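Dihydroorotase (Campylobacter jejuni subsp. jejuni, PDB 3PNU) probably catalyses the reversible, zinc-dependent cyclisation of N-carbamoyl-L-aspartate to (S)-dihydroorotate in de novo pyrimidine biosynthesis. Local coordinates at residues A[37-43]-A[76-80]; A[55-61]-A[89-95]. All coordinates share one frame; numbering follows the deposited sequence.

Interaction 1. Residues A[37-43]-A[76-80]; sequences LRDNQML and YKMRI
Asp39 and Arg79 meet as carboxylate and guanidinium, two oxygens against two nitrogens, in a forked salt bridge. NE of Arg79 gives a hydrogen bond to OD1 of Asp39 (2.8 Å, 153° at the hydrogen), reaching the lone pair syn to the other oxygen. The second prong, from NH2 of Arg79 to OD2 of Asp39, is just as short at 2.8 Å but bent to 126° and weak, in keeping with planes turned 31° apart. A bend at chi3 brings the guanidinium back over its own helix, where CA of Tyr76 lies against one face. OD1 of Asp39 has a second, weak donor, the backbone N of Asn40, so that one oxygen takes an N-H from helix 70-84 and one from its own backbone neighbour.

The tyrosine hydroxyl works on the loop that leads into helix 40-51. OH of Tyr76 lies 2.7 Å from the carbonyl O of Arg38, a weak bond, and is also bonded to water 1 at 3.0 Å. The same water accepts from the backbone N of Leu37, so that Leu37 N, through the water, and Arg38 O, directly, are both satisfied by the tyrosine. Arg38 itself points away from helix 70-84: its NH2 bonds to Pro264 O, and it is predicted to bind substrate.

Beside the polar atoms the packing is aliphatic. CD1 of Leu37 meets CG2 of Ile80 at 3.7 Å, the two side chains crossing at about a right angle. CD2 of Leu43 touches both CE1 of Tyr76 and CG1 of Ile80, while CD1 of Ile80 sits over the centre of the Tyr76 ring. This is the packing of a beta-to-alpha loop and the first turn of its helix on the next outer helix of a TIM barrel; the loop, after strand 31-35, carries predicted substrate-binding residues.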
ATOM      1  N   LEU A  37     -16.841   8.306 -16.289  1.00 48.42           N
ATOM      2  CA  LEU A  37     -16.973   9.691 -16.778  1.00 49.75           C
ATOM      3  C   LEU A  37     -17.614  10.630 -15.751  1.00 51.69           C
ATOM      4  O   LEU A  37     -17.806  11.822 -16.015  1.00 50.33           O
ATOM      5  CB  LEU A  37     -17.833   9.722 -18.048  1.00 49.28           C
ATOM      6  CG  LEU A  37     -17.265   9.132 -19.331  1.00 48.22           C
ATOM      7  CD1 LEU A  37     -18.317   9.219 -20.459  1.00 42.65           C
ATOM      8  CD2 LEU A  37     -15.984   9.844 -19.708  1.00 45.37           C
ATOM      9  N   ARG A  38     -17.969  10.088 -14.593  1.00 53.56           N
ATOM     10  CA  ARG A  38     -18.568  10.882 -13.523  1.00 54.78           C
ATOM     11  C   ARG A  38     -19.846  11.590 -13.999  1.00 56.58           C
ATOM     12  O   ARG A  38     -20.683  10.971 -14.668  1.00 57.22           O
ATOM     13  CB  ARG A  38     -17.548  11.881 -12.971  1.00 54.36           C
ATOM     14  CG  ARG A  38     -16.246  11.253 -12.499  1.00 55.18           C
ATOM     15  CD  ARG A  38     -16.479  10.112 -11.486  1.00 56.65           C
ATOM     16  NE  ARG A  38     -15.202   9.592 -11.011  1.00 58.91           N
ATOM     17  CZ  ARG A  38     -15.050   8.459 -10.334  1.00 60.06           C
ATOM     18  NH1 ARG A  38     -16.096   7.691 -10.062  1.00 58.00           N
ATOM     19  NH2 ARG A  38     -13.835   8.086  -9.947  1.00 61.82           N
ATOM     20  N   ASP A  39     -20.017  12.871 -13.664  1.00 57.64           N
ATOM     21  CA  ASP A  39     -21.230  13.565 -14.076  1.00 58.12           C
ATOM     22  C   ASP A  39     -21.107  15.073 -13.943  1.00 58.91           C
ATOM     23  O   ASP A  39     -20.070  15.593 -13.543  1.00 58.49           O
ATOM     24  CB  ASP A  39     -22.401  13.085 -13.212  1.00 57.73           C
ATOM     25  CG  ASP A  39     -23.729  13.217 -13.915  1.00 57.76           C
ATOM     26  OD1 ASP A  39     -23.731  13.747 -15.041  1.00 58.03           O
ATOM     27  OD2 ASP A  39     -24.761  12.764 -13.361  1.00 57.54           O
ATOM     28  N   ASN A  40     -22.183  15.763 -14.314  1.00 60.18           N
ATOM     29  CA  ASN A  40     -22.282  17.198 -14.168  1.00 59.74           C
ATOM     30  C   ASN A  40     -21.048  17.870 -14.736  1.00 60.09           C
ATOM     31  O   ASN A  40     -20.649  17.566 -15.858  1.00 60.15           O
ATOM     32  CB  ASN A  40     -22.486  17.537 -12.692  1.00 59.88           C
ATOM     33  CG  ASN A  40     -23.617  16.744 -12.065  1.00 61.61           C
ATOM     34  OD1 ASN A  40     -24.601  16.394 -12.725  1.00 63.28           O
ATOM     35  ND2 ASN A  40     -23.483  16.456 -10.777  1.00 68.77           N
ATOM     36  N   GLN A  41     -20.416  18.747 -13.959  1.00 59.57           N
ATOM     37  CA  GLN A  41     -19.260  19.497 -14.444  1.00 60.22           C
ATOM     38  C   GLN A  41     -18.017  18.648 -14.719  1.00 59.17           C
ATOM     39  O   GLN A  41     -17.264  18.929 -15.653  1.00 58.93           O
ATOM     40  CB  GLN A  41     -18.955  20.672 -13.497  1.00 61.10           C
ATOM     41  CG  GLN A  41     -20.021  21.807 -13.558  1.00 64.31           C
ATOM     42  CD  GLN A  41     -21.390  21.441 -12.979  1.00 65.93           C
ATOM     43  OE1 GLN A  41     -21.486  20.854 -11.902  1.00 70.53           O
ATOM     44  NE2 GLN A  41     -22.457  21.828 -13.680  1.00 67.38           N
ATOM     45  N   MET A  42     -17.808  17.609 -13.917  1.00 58.93           N
ATOM     46  CA  MET A  42     -16.653  16.724 -14.104  1.00 58.43           C
ATOM     47  C   MET A  42     -16.723  16.032 -15.482  1.00 57.08           C
ATOM     48  O   MET A  42     -15.729  15.934 -16.214  1.00 54.21           O
ATOM     49  CB  MET A  42     -16.587  15.675 -12.971  1.00 58.71           C
ATOM     50  CG  MET A  42     -15.406  14.690 -13.102  1.00 56.19           C
ATOM     51  SD  MET A  42     -13.771  15.441 -13.018  1.00 54.79           S
ATOM     52  CE  MET A  42     -13.737  15.894 -11.270  1.00 48.44           C
ATOM     53  N   LEU A  43     -17.913  15.554 -15.814  1.00 57.27           N
ATOM     54  CA  LEU A  43     -18.140  14.918 -17.094  1.00 58.56           C
ATOM     55  C   LEU A  43     -17.718  15.832 -18.243  1.00 59.31           C
ATOM     56  O   LEU A  43     -16.979  15.404 -19.126  1.00 59.88           O
ATOM     57  CB  LEU A  43     -19.605  14.531 -17.223  1.00 58.13           C
ATOM     58  CG  LEU A  43     -20.028  13.928 -18.553  1.00 59.54           C
ATOM     59  CD1 LEU A  43     -19.125  12.767 -18.966  1.00 56.71           C
ATOM     60  CD2 LEU A  43     -21.477  13.492 -18.446  1.00 60.35           C
ATOM     61  N   TYR A  76     -28.530  10.490 -18.349  1.00 55.35           N
ATOM     62  CA  TYR A  76     -27.053  10.531 -18.254  1.00 53.49           C
ATOM     63  C   TYR A  76     -26.414  10.433 -19.635  1.00 52.81           C
ATOM     64  O   TYR A  76     -25.447  11.143 -19.943  1.00 49.94           O
ATOM     65  CB  TYR A  76     -26.572   9.407 -17.324  1.00 53.21           C
ATOM     66  CG  TYR A  76     -25.076   9.297 -17.129  1.00 51.48           C
ATOM     67  CD1 TYR A  76     -24.296  10.427 -16.904  1.00 49.12           C
ATOM     68  CD2 TYR A  76     -24.450   8.050 -17.085  1.00 50.39           C
ATOM     69  CE1 TYR A  76     -22.932  10.333 -16.708  1.00 48.63           C
ATOM     70  CE2 TYR A  76     -23.077   7.939 -16.866  1.00 47.45           C
ATOM     71  CZ  TYR A  76     -22.325   9.079 -16.681  1.00 49.41           C
ATOM     72  OH  TYR A  76     -20.974   8.984 -16.473  1.00 44.31           O
ATOM     73  N   LYS A  77     -26.962   9.551 -20.468  1.00 54.03           N
ATOM     74  CA  LYS A  77     -26.477   9.390 -21.845  1.00 55.69           C
ATOM     75  C   LYS A  77     -26.541  10.740 -22.551  1.00 57.28           C
ATOM     76  O   LYS A  77     -25.552  11.196 -23.140  1.00 55.89           O
ATOM     77  CB  LYS A  77     -27.316   8.367 -22.607  1.00 54.98           C
ATOM     78  CG  LYS A  77     -26.844   8.124 -24.041  1.00 54.79           C
ATOM     79  CD  LYS A  77     -27.617   6.981 -24.709  1.00 52.25           C
ATOM     80  CE  LYS A  77     -27.035   6.640 -26.071  1.00 52.68           C
ATOM     81  NZ  LYS A  77     -27.777   5.545 -26.755  1.00 52.38           N
ATOM     82  N   MET A  78     -27.708  11.387 -22.476  1.00 59.32           N
ATOM     83  CA  MET A  78     -27.861  12.690 -23.106  1.00 61.51           C
ATOM     84  C   MET A  78     -26.743  13.598 -22.632  1.00 59.78           C
ATOM     85  O   MET A  78     -26.068  14.233 -23.448  1.00 60.15           O
ATOM     86  CB  MET A  78     -29.232  13.327 -22.803  1.00 63.80           C
ATOM     87  CG  MET A  78     -30.451  12.587 -23.405  1.00 70.23           C
ATOM     88  SD  MET A  78     -30.422  12.350 -25.220  1.00 83.67           S
ATOM     89  CE  MET A  78     -31.992  11.479 -25.482  1.00 80.85           C
ATOM     90  N   ARG A  79     -26.528  13.642 -21.316  1.00 58.58           N
ATOM     91  CA  ARG A  79     -25.477  14.498 -20.754  1.00 57.52           C
ATOM     92  C   ARG A  79     -24.117  14.145 -21.350  1.00 56.10           C
ATOM     93  O   ARG A  79     -23.339  15.031 -21.684  1.00 55.13           O
ATOM     94  CB  ARG A  79     -25.440  14.436 -19.213  1.00 57.85           C
ATOM     95  CG  ARG A  79     -26.717  14.913 -18.525  1.00 57.20           C
ATOM     96  CD  ARG A  79     -26.515  15.188 -17.018  1.00 56.90           C
ATOM     97  NE  ARG A  79     -26.304  13.989 -16.210  1.00 54.50           N
ATOM     98  CZ  ARG A  79     -27.287  13.251 -15.700  1.00 55.86           C
ATOM     99  NH1 ARG A  79     -28.553  13.567 -15.928  1.00 57.39           N
ATOM    100  NH2 ARG A  79     -27.015  12.177 -14.974  1.00 56.86           N
ATOM    101  N   ILE A  80     -23.841  12.850 -21.498  1.00 55.93           N
ATOM    102  CA  ILE A  80     -22.566  12.419 -22.083  1.00 55.75           C
ATOM    103  C   ILE A  80     -22.464  12.920 -23.515  1.00 56.21           C
ATOM    104  O   ILE A  80     -21.457  13.512 -23.897  1.00 55.81           O
ATOM    105  CB  ILE A  80     -22.366  10.873 -22.072  1.00 55.14           C
ATOM    106  CG1 ILE A  80     -22.422  10.326 -20.645  1.00 53.36           C
ATOM    107  CG2 ILE A  80     -21.019  10.519 -22.695  1.00 52.44           C
ATOM    108  CD1 ILE A  80     -22.433   8.842 -20.553  1.00 53.54           C
TER
HETATM  109  O   HOH W   1     -19.429   6.594 -15.570  1.00 38.19           O

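Interaction 2. Residues A[55-61]-A[89-95]; sequences CAAVIMP and FTPLMTL
Ile59 and Pro91 lie side by side on two neighbouring parallel strands, 56-59 and 90-93, the strands of a beta-alpha-beta unit of the TIM barrel. Both side chains point the same way, toward helix 70-84, with CG1 of Ile59 3.8 Å from CB of Pro91. Ala57 shares that face, and the Phe89 ring presents its edge to it, CZ to Ala57 CB at 3.7 Å; chi1 of 175° swings the ring across the start of strand 56-59.

Ala56, Val58, Thr90 and Leu92 take the other face. CD1 of Leu92 reaches both Ala56 CB and Val58 CG2, while CG1 of Val58 meets the methyl CG2 of Thr94 at about a right angle, 3.6 Å away. Between the faces, backbone bonds alternate from strand to strand, ending with Ile59 N to Leu92 O (172° at the hydrogen).

Beyond that bond Met60 turns its side chain to His34 and His36, zinc ligands, and Thr94 takes over the pairing. With OG1 between its backbone N and carbonyl carbon (chi1 64°), Thr94 bonds through OG1 to the carbonyl O of Ile59 at 2.8 Å; water 2 donates to that same oxygen and accepts from Thr94 N at 2.8 Å.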
ATOM      1  N   CYS A  55     -13.727   5.387 -30.292  1.00 52.16           N
ATOM      2  CA  CYS A  55     -14.985   5.446 -31.042  1.00 52.15           C
ATOM      3  C   CYS A  55     -16.158   5.077 -30.145  1.00 50.60           C
ATOM      4  O   CYS A  55     -17.312   5.406 -30.457  1.00 50.18           O
ATOM      5  CB  CYS A  55     -14.959   4.542 -32.277  1.00 53.04           C
ATOM      6  SG  CYS A  55     -14.862   2.795 -31.956  1.00 57.59           S
ATOM      7  N   ALA A  56     -15.854   4.400 -29.030  1.00 47.72           N
ATOM      8  CA  ALA A  56     -16.872   3.978 -28.060  1.00 46.37           C
ATOM      9  C   ALA A  56     -16.239   3.545 -26.723  1.00 44.32           C
ATOM     10  O   ALA A  56     -15.059   3.203 -26.660  1.00 41.52           O
ATOM     11  CB  ALA A  56     -17.735   2.820 -28.644  1.00 43.68           C
ATOM     12  N   ALA A  57     -17.038   3.550 -25.662  1.00 43.46           N
ATOM     13  CA  ALA A  57     -16.538   3.148 -24.348  1.00 42.73           C
ATOM     14  C   ALA A  57     -17.657   2.648 -23.469  1.00 42.21           C
ATOM     15  O   ALA A  57     -18.763   3.183 -23.517  1.00 43.34           O
ATOM     16  CB  ALA A  57     -15.838   4.307 -23.684  1.00 41.01           C
ATOM     17  N   VAL A  58     -17.391   1.592 -22.693  1.00 41.49           N
ATOM     18  CA  VAL A  58     -18.381   1.112 -21.742  1.00 39.30           C
ATOM     19  C   VAL A  58     -18.338   2.134 -20.606  1.00 39.37           C
ATOM     20  O   VAL A  58     -17.266   2.388 -20.046  1.00 38.77           O
ATOM     21  CB  VAL A  58     -18.085  -0.297 -21.201  1.00 39.35           C
ATOM     22  CG1 VAL A  58     -19.140  -0.679 -20.186  1.00 38.22           C
ATOM     23  CG2 VAL A  58     -18.040  -1.324 -22.327  1.00 34.32           C
ATOM     24  N   ILE A  59     -19.495   2.725 -20.293  1.00 39.12           N
ATOM     25  CA  ILE A  59     -19.619   3.767 -19.268  1.00 38.97           C
ATOM     26  C   ILE A  59     -20.142   3.136 -17.993  1.00 40.44           C
ATOM     27  O   ILE A  59     -21.282   2.624 -17.958  1.00 39.14           O
ATOM     28  CB  ILE A  59     -20.602   4.874 -19.722  1.00 40.46           C
ATOM     29  CG1 ILE A  59     -20.289   5.312 -21.165  1.00 38.11           C
ATOM     30  CG2 ILE A  59     -20.604   6.078 -18.732  1.00 39.16           C
ATOM     31  CD1 ILE A  59     -18.869   5.747 -21.383  1.00 34.46           C
ATOM     32  N   MET A  60     -19.323   3.138 -16.942  1.00 40.15           N
ATOM     33  CA  MET A  60     -19.748   2.503 -15.687  1.00 41.73           C
ATOM     34  C   MET A  60     -20.792   3.361 -14.982  1.00 42.36           C
ATOM     35  O   MET A  60     -20.754   4.591 -15.089  1.00 43.93           O
ATOM     36  CB  MET A  60     -18.555   2.153 -14.809  1.00 42.16           C
ATOM     37  CG  MET A  60     -17.603   1.140 -15.482  1.00 41.37           C
ATOM     38  SD  MET A  60     -18.483  -0.382 -15.923  1.00 43.37           S
ATOM     39  CE  MET A  60     -17.180  -1.336 -16.696  1.00 41.37           C
ATOM     40  N   PRO A  61     -21.729   2.717 -14.271  1.00 42.23           N
ATOM     41  CA  PRO A  61     -22.842   3.404 -13.678  1.00 44.53           C
ATOM     42  C   PRO A  61     -22.699   3.760 -12.205  1.00 47.09           C
ATOM     43  O   PRO A  61     -23.720   4.026 -11.551  1.00 48.46           O
ATOM     44  CB  PRO A  61     -23.942   2.347 -13.795  1.00 44.92           C
ATOM     45  CG  PRO A  61     -23.208   1.045 -13.531  1.00 42.73           C
ATOM     46  CD  PRO A  61     -21.755   1.291 -13.898  1.00 42.40           C
ATOM     47  N   PHE A  89     -18.245   9.369 -31.235  1.00 61.22           N
ATOM     48  CA  PHE A  89     -18.074   8.550 -30.045  1.00 58.36           C
ATOM     49  C   PHE A  89     -19.380   7.978 -29.522  1.00 55.10           C
ATOM     50  O   PHE A  89     -20.289   8.723 -29.197  1.00 54.13           O
ATOM     51  CB  PHE A  89     -17.428   9.424 -28.963  1.00 58.09           C
ATOM     52  CG  PHE A  89     -17.290   8.751 -27.645  1.00 57.42           C
ATOM     53  CD1 PHE A  89     -16.269   7.846 -27.424  1.00 53.57           C
ATOM     54  CD2 PHE A  89     -18.176   9.026 -26.616  1.00 57.91           C
ATOM     55  CE1 PHE A  89     -16.132   7.227 -26.221  1.00 50.97           C
ATOM     56  CE2 PHE A  89     -18.043   8.400 -25.399  1.00 55.68           C
ATOM     57  CZ  PHE A  89     -17.017   7.495 -25.205  1.00 51.05           C
ATOM     58  N   THR A  90     -19.462   6.654 -29.433  1.00 51.95           N
ATOM     59  CA  THR A  90     -20.662   6.003 -28.930  1.00 50.63           C
ATOM     60  C   THR A  90     -20.455   5.474 -27.498  1.00 50.09           C
ATOM     61  O   THR A  90     -19.690   4.541 -27.276  1.00 49.89           O
ATOM     62  CB  THR A  90     -21.093   4.837 -29.833  1.00 50.44           C
ATOM     63  OG1 THR A  90     -21.294   5.315 -31.171  1.00 52.72           O
ATOM     64  CG2 THR A  90     -22.377   4.194 -29.308  1.00 45.88           C
ATOM     65  N   PRO A  91     -21.148   6.070 -26.525  1.00 49.92           N
ATOM     66  CA  PRO A  91     -21.039   5.620 -25.150  1.00 48.84           C
ATOM     67  C   PRO A  91     -21.871   4.372 -24.948  1.00 47.96           C
ATOM     68  O   PRO A  91     -23.053   4.382 -25.268  1.00 48.80           O
ATOM     69  CB  PRO A  91     -21.640   6.784 -24.364  1.00 49.23           C
ATOM     70  CG  PRO A  91     -22.658   7.382 -25.310  1.00 50.11           C
ATOM     71  CD  PRO A  91     -22.109   7.187 -26.680  1.00 49.89           C
ATOM     72  N   LEU A  92     -21.265   3.305 -24.436  1.00 46.52           N
ATOM     73  CA  LEU A  92     -21.988   2.054 -24.210  1.00 44.99           C
ATOM     74  C   LEU A  92     -22.446   2.051 -22.758  1.00 44.39           C
ATOM     75  O   LEU A  92     -21.666   1.842 -21.844  1.00 45.29           O
ATOM     76  CB  LEU A  92     -21.088   0.873 -24.532  1.00 45.12           C
ATOM     77  CG  LEU A  92     -20.577   0.868 -25.972  1.00 44.49           C
ATOM     78  CD1 LEU A  92     -19.452  -0.132 -26.149  1.00 40.56           C
ATOM     79  CD2 LEU A  92     -21.722   0.573 -26.935  1.00 44.80           C
ATOM     80  N   MET A  93     -23.737   2.243 -22.564  1.00 43.37           N
ATOM     81  CA  MET A  93     -24.307   2.426 -21.240  1.00 42.89           C
ATOM     82  C   MET A  93     -24.527   1.160 -20.424  1.00 42.48           C
ATOM     83  O   MET A  93     -24.779   0.089 -20.971  1.00 41.41           O
ATOM     84  CB  MET A  93     -25.659   3.156 -21.373  1.00 42.75           C
ATOM     85  CG  MET A  93     -25.620   4.394 -22.267  1.00 41.09           C
ATOM     86  SD  MET A  93     -24.481   5.640 -21.696  1.00 44.23           S
ATOM     87  CE  MET A  93     -25.356   6.179 -20.208  1.00 39.72           C
ATOM     88  N   THR A  94     -24.444   1.309 -19.101  1.00 40.96           N
ATOM     89  CA  THR A  94     -24.698   0.203 -18.207  1.00 40.81           C
ATOM     90  C   THR A  94     -25.529   0.628 -17.012  1.00 41.88           C
ATOM     91  O   THR A  94     -25.529   1.796 -16.610  1.00 42.15           O
ATOM     92  CB  THR A  94     -23.403  -0.369 -17.591  1.00 40.96           C
ATOM     93  OG1 THR A  94     -22.789   0.638 -16.766  1.00 38.06           O
ATOM     94  CG2 THR A  94     -22.435  -0.855 -18.654  1.00 37.91           C
ATOM     95  N   LEU A  95     -26.214  -0.351 -16.446  1.00 43.07           N
ATOM     96  CA  LEU A  95     -26.958  -0.187 -15.222  1.00 44.43           C
ATOM     97  C   LEU A  95     -26.158  -0.839 -14.093  1.00 45.90           C
ATOM     98  O   LEU A  95     -25.353  -1.766 -14.310  1.00 47.46           O
ATOM     99  CB  LEU A  95     -28.326  -0.872 -15.291  1.00 45.42           C
ATOM    100  CG  LEU A  95     -29.399  -0.270 -16.194  1.00 43.63           C
ATOM    101  CD1 LEU A  95     -30.651  -1.065 -16.051  1.00 47.33           C
ATOM    102  CD2 LEU A  95     -29.652   1.185 -15.818  1.00 47.31           C
TER
HETATM  103  O   HOH W   2     -23.974   3.666 -17.619  1.00 50.89           O

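Overall arrangement
Interaction 2 is the buried one, strand against strand, with its centre about 10 Å from the centre of the chain, against about 17 Å for interaction 1, which is only partly buried and sets the loop and first turn of helix 40-51 against helix 70-84. Their chemistry follows: regular backbone bonding and apolar side chains within the sheet, a salt bridge and a tyrosine hydroxyl in the helical layer. The two contacts meet at helix 70-84, which connects strands 56-59 and 90-93. Ile59 touches both halves of interaction 1, its CG2 3.6 Å from CE2 of Tyr76 and its CD1 3.6 Å from CD1 of Leu37. CE of Met93 packs on the Tyr76 ring as well.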